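Local coordinates for protein nitroalkane oxidase (Podospora anserina, PDB 3MKH) that oxidises nitroalkanes, preferably longer ones, to aldehydes or ketones with release of nitrite, using FAD and molecular oxygen and forming hydrogen peroxide, at residues Gly62-Ala67 and Pro120-Glu125; Thr194-Gly199 and Glu203-Ile208. One frame throughout, in Å; residues are numbered along the deposited sequence.

Contact 1: Gly62-Ala67 and Pro120-Glu125; sequences GQISPA and PFLSGE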
loop_
_atom_site.group_PDB
_atom_site.type_symbol
_atom_site.label_atom_id
_atom_site.label_comp_id
_atom_site.label_asym_id
_atom_site.label_seq_id
_atom_site.Cartn_x
_atom_site.Cartn_y
_atom_site.Cartn_z
ATOM N N GLY A 62 3.176 -39.313 8.398
ATOM C CA GLY A 62 2.174 -38.271 8.502
ATOM C C GLY A 62 1.916 -37.500 7.218
ATOM O O GLY A 62 0.939 -36.761 7.121
ATOM N N GLN A 63 2.778 -37.684 6.224
ATOM C CA GLN A 63 2.593 -37.037 4.932
ATOM C C GLN A 63 1.862 -37.948 3.955
ATOM O O GLN A 63 1.579 -37.554 2.836
ATOM C CB GLN A 63 3.956 -36.643 4.339
ATOM C CG GLN A 63 4.674 -35.599 5.160
ATOM C CD GLN A 63 6.103 -35.380 4.706
ATOM O OE1 GLN A 63 6.688 -36.216 4.007
ATOM N NE2 GLN A 63 6.675 -34.254 5.107
ATOM N N ILE A 64 1.579 -39.177 4.372
ATOM C CA ILE A 64 0.956 -40.151 3.474
ATOM C C ILE A 64 -0.487 -40.383 3.912
ATOM O O ILE A 64 -0.787 -40.501 5.099
ATOM C CB ILE A 64 1.765 -41.472 3.419
ATOM C CG1 ILE A 64 3.111 -41.208 2.734
ATOM C CG2 ILE A 64 1.010 -42.570 2.658
ATOM C CD1 ILE A 64 4.090 -42.371 2.825
ATOM N N SER A 65 -1.394 -40.422 2.953
ATOM C CA SER A 65 -2.801 -40.512 3.306
ATOM C C SER A 65 -3.160 -41.874 3.924
ATOM O O SER A 65 -2.563 -42.892 3.588
ATOM C CB SER A 65 -3.644 -40.219 2.072
ATOM O OG SER A 65 -4.209 -41.406 1.590
ATOM N N PRO A 66 -4.137 -41.895 4.844
ATOM C CA PRO A 66 -4.588 -43.168 5.431
ATOM C C PRO A 66 -4.962 -44.196 4.374
ATOM O O PRO A 66 -4.800 -45.393 4.605
ATOM C CB PRO A 66 -5.834 -42.765 6.219
ATOM C CG PRO A 66 -5.524 -41.326 6.652
ATOM C CD PRO A 66 -4.825 -40.733 5.431
ATOM N N ALA A 67 -5.431 -43.732 3.218
ATOM C CA ALA A 67 -5.812 -44.651 2.160
ATOM C C ALA A 67 -4.630 -45.481 1.671
ATOM O O ALA A 67 -4.824 -46.561 1.112
ATOM C CB ALA A 67 -6.489 -43.901 1.000
ATOM N N PRO A 120 9.215 -47.400 1.055
ATOM C CA PRO A 120 10.347 -46.829 1.801
ATOM C C PRO A 120 9.941 -45.692 2.741
ATOM O O PRO A 120 10.651 -45.430 3.715
ATOM C CB PRO A 120 11.262 -46.303 0.692
ATOM C CG PRO A 120 10.948 -47.172 -0.486
ATOM C CD PRO A 120 9.460 -47.400 -0.396
ATOM N N PHE A 121 8.830 -45.022 2.451
ATOM C CA PHE A 121 8.427 -43.832 3.210
ATOM C C PHE A 121 7.532 -44.186 4.383
ATOM O O PHE A 121 7.124 -43.315 5.152
ATOM C CB PHE A 121 7.701 -42.841 2.291
ATOM C CG PHE A 121 8.571 -42.300 1.193
ATOM C CD1 PHE A 121 9.285 -41.122 1.376
ATOM C CD2 PHE A 121 8.700 -42.983 -0.008
ATOM C CE1 PHE A 121 10.110 -40.622 0.376
ATOM C CE2 PHE A 121 9.520 -42.490 -1.024
ATOM C CZ PHE A 121 10.234 -41.310 -0.828
ATOM N N LEU A 122 7.217 -45.471 4.503
ATOM C CA LEU A 122 6.289 -45.948 5.531
ATOM C C LEU A 122 6.983 -46.785 6.615
ATOM O O LEU A 122 6.339 -47.228 7.572
ATOM C CB LEU A 122 5.160 -46.762 4.875
ATOM C CG LEU A 122 4.143 -45.921 4.100
ATOM C CD1 LEU A 122 3.311 -46.744 3.094
ATOM C CD2 LEU A 122 3.245 -45.165 5.067
ATOM N N SER A 123 8.293 -46.990 6.472
ATOM C CA SER A 123 9.047 -47.824 7.407
ATOM C C SER A 123 9.359 -47.165 8.764
ATOM O O SER A 123 9.641 -47.854 9.739
ATOM C CB SER A 123 10.364 -48.246 6.768
ATOM O OG SER A 123 11.217 -47.115 6.628
ATOM N N GLY A 124 9.329 -45.838 8.829
ATOM C CA GLY A 124 9.769 -45.142 10.030
ATOM C C GLY A 124 11.283 -45.140 10.220
ATOM O O GLY A 124 11.787 -44.776 11.286
ATOM N N GLU A 125 12.026 -45.540 9.196
ATOM C CA GLU A 125 13.486 -45.466 9.283
ATOM C C GLU A 125 14.186 -44.997 8.001
ATOM O O GLU A 125 13.549 -44.779 6.971
ATOM C CB GLU A 125 14.083 -46.783 9.792
ATOM C CG GLU A 125 13.714 -48.004 8.989
ATOM C CD GLU A 125 14.060 -49.289 9.734
ATOM O OE1 GLU A 125 14.576 -50.235 9.095
ATOM O OE2 GLU A 125 13.828 -49.344 10.963
#
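I64 reaches across to F121 and L122 with the end of its longer branch. Its CD1 methyl lies 3.7 Å from CB of F121 and an equal 3.7 Å from CD2 of L122, so a single methyl touches two consecutive residues at once. On the L122 side the branch point is close as well, with CG of L122 3.8 Å from CD1 of I64, while the shorter branch of I64 passes more loosely, CG2 to CD2 of L122 at 4.2 Å. Against F121 only the root of the side chain is used: CB does the touching, and the ring leads away from I64 towards P128 and D183.

The torsions account for this. CG1 of I64 stands anti to the carbonyl carbon (chi1 -68°) and the chain runs on extended to CD1 (chi2 170°), which carries the methyl the full length of the branch towards the 120-125 turn. The backbones stay well apart, CA of I64 being 8.1 Å from CA of L122.

Further out, I64 is held by backbone hydrogen bonding with G72 and packs on N107 of helix 90-109, while NE2 of Q63 is hydrogen-bonded to the carbonyl oxygen of I96 in that helix. Beyond L122, S123 OG accepts from the backbone N of E125 at 3.1 Å, an ST turn.

The contact thus joins two loops of the helical N-terminal domain of the acyl-CoA dehydrogenase fold. With no hydrogen bond between the segments, it depends on shape and the burial of apolar carbon.

Contact 2: Thr194-Gly199 and Glu203-Ile208; sequences TPLEEG and ENKVMI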
loop_
_atom_site.group_PDB
_atom_site.type_symbol
_atom_site.label_atom_id
_atom_site.label_comp_id
_atom_site.label_asym_id
_atom_site.label_seq_id
_atom_site.Cartn_x
_atom_site.Cartn_y
_atom_site.Cartn_z
ATOM N N THR A 194 3.326 -39.143 -29.677
ATOM C CA THR A 194 2.679 -38.595 -30.855
ATOM C C THR A 194 2.645 -37.083 -30.690
ATOM O O THR A 194 2.532 -36.579 -29.573
ATOM C CB THR A 194 1.235 -39.112 -31.007
ATOM O OG1 THR A 194 0.456 -38.694 -29.878
ATOM C CG2 THR A 194 1.214 -40.632 -31.096
ATOM N N PRO A 195 2.733 -36.352 -31.801
ATOM C CA PRO A 195 2.777 -34.893 -31.722
ATOM C C PRO A 195 1.439 -34.309 -31.297
ATOM O O PRO A 195 0.395 -34.945 -31.463
ATOM C CB PRO A 195 3.091 -34.471 -33.162
ATOM C CG PRO A 195 3.549 -35.725 -33.858
ATOM C CD PRO A 195 2.828 -36.835 -33.186
ATOM N N LEU A 196 1.485 -33.106 -30.738
ATOM C CA LEU A 196 0.284 -32.336 -30.454
ATOM C C LEU A 196 -0.417 -32.033 -31.778
ATOM O O LEU A 196 0.222 -31.633 -32.745
ATOM C CB LEU A 196 0.675 -31.031 -29.750
ATOM C CG LEU A 196 -0.383 -30.051 -29.246
ATOM C CD1 LEU A 196 -1.268 -30.689 -28.187
ATOM C CD2 LEU A 196 0.300 -28.812 -28.691
ATOM N N GLU A 197 -1.726 -32.226 -31.827
ATOM C CA GLU A 197 -2.476 -31.923 -33.038
ATOM C C GLU A 197 -2.718 -30.423 -33.168
ATOM O O GLU A 197 -2.635 -29.684 -32.187
ATOM C CB GLU A 197 -3.802 -32.681 -33.046
ATOM C CG GLU A 197 -3.625 -34.185 -32.925
ATOM C CD GLU A 197 -4.939 -34.935 -32.906
ATOM O OE1 GLU A 197 -5.951 -34.372 -33.385
ATOM O OE2 GLU A 197 -4.958 -36.085 -32.413
ATOM N N GLU A 198 -3.017 -29.984 -34.386
ATOM C CA GLU A 198 -3.322 -28.582 -34.662
ATOM C C GLU A 198 -4.463 -28.053 -33.782
ATOM O O GLU A 198 -5.579 -28.562 -33.840
ATOM C CB GLU A 198 -3.680 -28.416 -36.144
ATOM C CG GLU A 198 -4.070 -27.005 -36.531
ATOM C CD GLU A 198 -3.014 -25.996 -36.126
ATOM O OE1 GLU A 198 -1.809 -26.304 -36.273
ATOM O OE2 GLU A 198 -3.389 -24.898 -35.657
ATOM N N GLY A 199 -4.180 -27.036 -32.969
ATOM C CA GLY A 199 -5.185 -26.459 -32.085
ATOM C C GLY A 199 -5.624 -27.328 -30.908
ATOM O O GLY A 199 -6.643 -27.055 -30.262
ATOM N N GLU A 203 -2.759 -29.402 -22.472
ATOM C CA GLU A 203 -3.090 -30.141 -21.263
ATOM C C GLU A 203 -3.286 -31.635 -21.533
ATOM O O GLU A 203 -3.010 -32.468 -20.665
ATOM C CB GLU A 203 -4.325 -29.544 -20.579
ATOM C CG GLU A 203 -4.708 -30.289 -19.310
ATOM C CD GLU A 203 -5.607 -29.483 -18.392
ATOM O OE1 GLU A 203 -5.817 -28.275 -18.652
ATOM O OE2 GLU A 203 -6.102 -30.067 -17.403
ATOM N N ASN A 204 -3.746 -31.969 -22.740
ATOM C CA ASN A 204 -4.000 -33.361 -23.135
ATOM C C ASN A 204 -2.756 -34.261 -23.165
ATOM O O ASN A 204 -2.881 -35.486 -23.181
ATOM C CB ASN A 204 -4.651 -33.413 -24.524
ATOM C CG ASN A 204 -6.062 -32.810 -24.557
ATOM O OD1 ASN A 204 -6.647 -32.473 -23.525
ATOM N ND2 ASN A 204 -6.614 -32.686 -25.762
ATOM N N LYS A 205 -1.566 -33.660 -23.224
ATOM C CA LYS A 205 -0.312 -34.422 -23.322
ATOM C C LYS A 205 0.429 -34.553 -21.981
ATOM O O LYS A 205 1.448 -35.256 -21.879
ATOM C CB LYS A 205 0.634 -33.773 -24.344
ATOM C CG LYS A 205 -0.032 -33.372 -25.640
ATOM C CD LYS A 205 -0.526 -34.594 -26.403
ATOM C CE LYS A 205 0.585 -35.225 -27.244
ATOM N NZ LYS A 205 0.042 -36.373 -28.047
ATOM N N VAL A 206 -0.074 -33.884 -20.955
ATOM C CA VAL A 206 0.665 -33.832 -19.686
ATOM C C VAL A 206 0.508 -35.091 -18.844
ATOM O O VAL A 206 -0.613 -35.597 -18.657
ATOM C CB VAL A 206 0.303 -32.581 -18.875
ATOM C CG1 VAL A 206 1.089 -32.558 -17.550
ATOM C CG2 VAL A 206 0.624 -31.352 -19.691
ATOM N N MET A 207 1.641 -35.603 -18.373
ATOM C CA MET A 207 1.710 -36.820 -17.577
ATOM C C MET A 207 2.477 -36.581 -16.288
ATOM O O MET A 207 3.211 -35.609 -16.170
ATOM C CB MET A 207 2.471 -37.916 -18.329
ATOM C CG MET A 207 2.036 -38.210 -19.746
ATOM S SD MET A 207 3.165 -39.386 -20.528
ATOM C CE MET A 207 2.875 -40.855 -19.560
ATOM N N ILE A 208 2.329 -37.495 -15.338
ATOM C CA ILE A 208 3.278 -37.596 -14.234
ATOM C C ILE A 208 3.852 -39.011 -14.228
ATOM O O ILE A 208 3.106 -40.006 -14.233
ATOM C CB ILE A 208 2.632 -37.285 -12.872
ATOM C CG1 ILE A 208 2.003 -35.886 -12.888
ATOM C CG2 ILE A 208 3.672 -37.418 -11.737
ATOM C CD1 ILE A 208 1.322 -35.505 -11.581
HETATM O O HOH W 1 -1.895 -35.436 -29.868
#
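Residues 194-198 run extended past the end of a short 3-10 turn at 203-205 that leads into strand 206-212, with the backbones nearest at L196 and K205, whose CA atoms are 7.5 Å apart. This is the connection of a beta hairpin: strands 184-191 and 206-212 are antiparallel neighbours in the mixed beta-sheet of this acyl-CoA dehydrogenase-type flavoenzyme, and the contact folds their long linking loop back on itself.

K205 carries it. Its chain is bent twice, at chi2 (-65°) and chi3 (-84°), and that curl brings the ammonium group round to T194, at the start of the loop segment. NZ donates to the carbonyl oxygen of T194 at 2.9 Å, coming from above the carbonyl plane, 53° out of it. The hydroxyl of the same residue is close too, OG1 of T194 lying 3.0 Å from NZ of K205, so the ammonium group sits beside both oxygens of the threonine.

Nearer the root of the lysine, the interaction is apolar: CD1 of L196 rests on CG of K205 at 3.9 Å. The leucine and lysine chains thus meet by methyl and methylene, leaving the ammonium group to the polar groups beyond. A methionine in place of K205 would probably leave the T194 carbonyl oxygen without its donor and the loop less firmly tied to the turn.

At its other end K205 shares backbone hydrogen bonding with D191, where strand 184-191 ends, and V206 N donates to the E203 carbonyl. A water completes the link, accepting from NZ of K205 at 2.8 Å and donating to the carbonyl oxygen of P195 at 2.8 Å.

Overall arrangement
The two contacts follow one another along the chain and occupy separate parts of the subunit: contact 1 lies between loops of the helical N-terminal domain, contact 2 at the outer end of the beta-sheet domain. Their centres are 33 Å apart and their nearest atoms about 13 Å, so they do not touch. Contact 1 is buried and wholly apolar; contact 2 is largely polar and at the surface. Neither reaches the flavin. F121 of contact 1 has its side chain about 13 Å from bound FAD and about 11 Å from that of V133, an FAD-binding residue, whereas contact 2 is remote from the FAD-binding and catalytic residues.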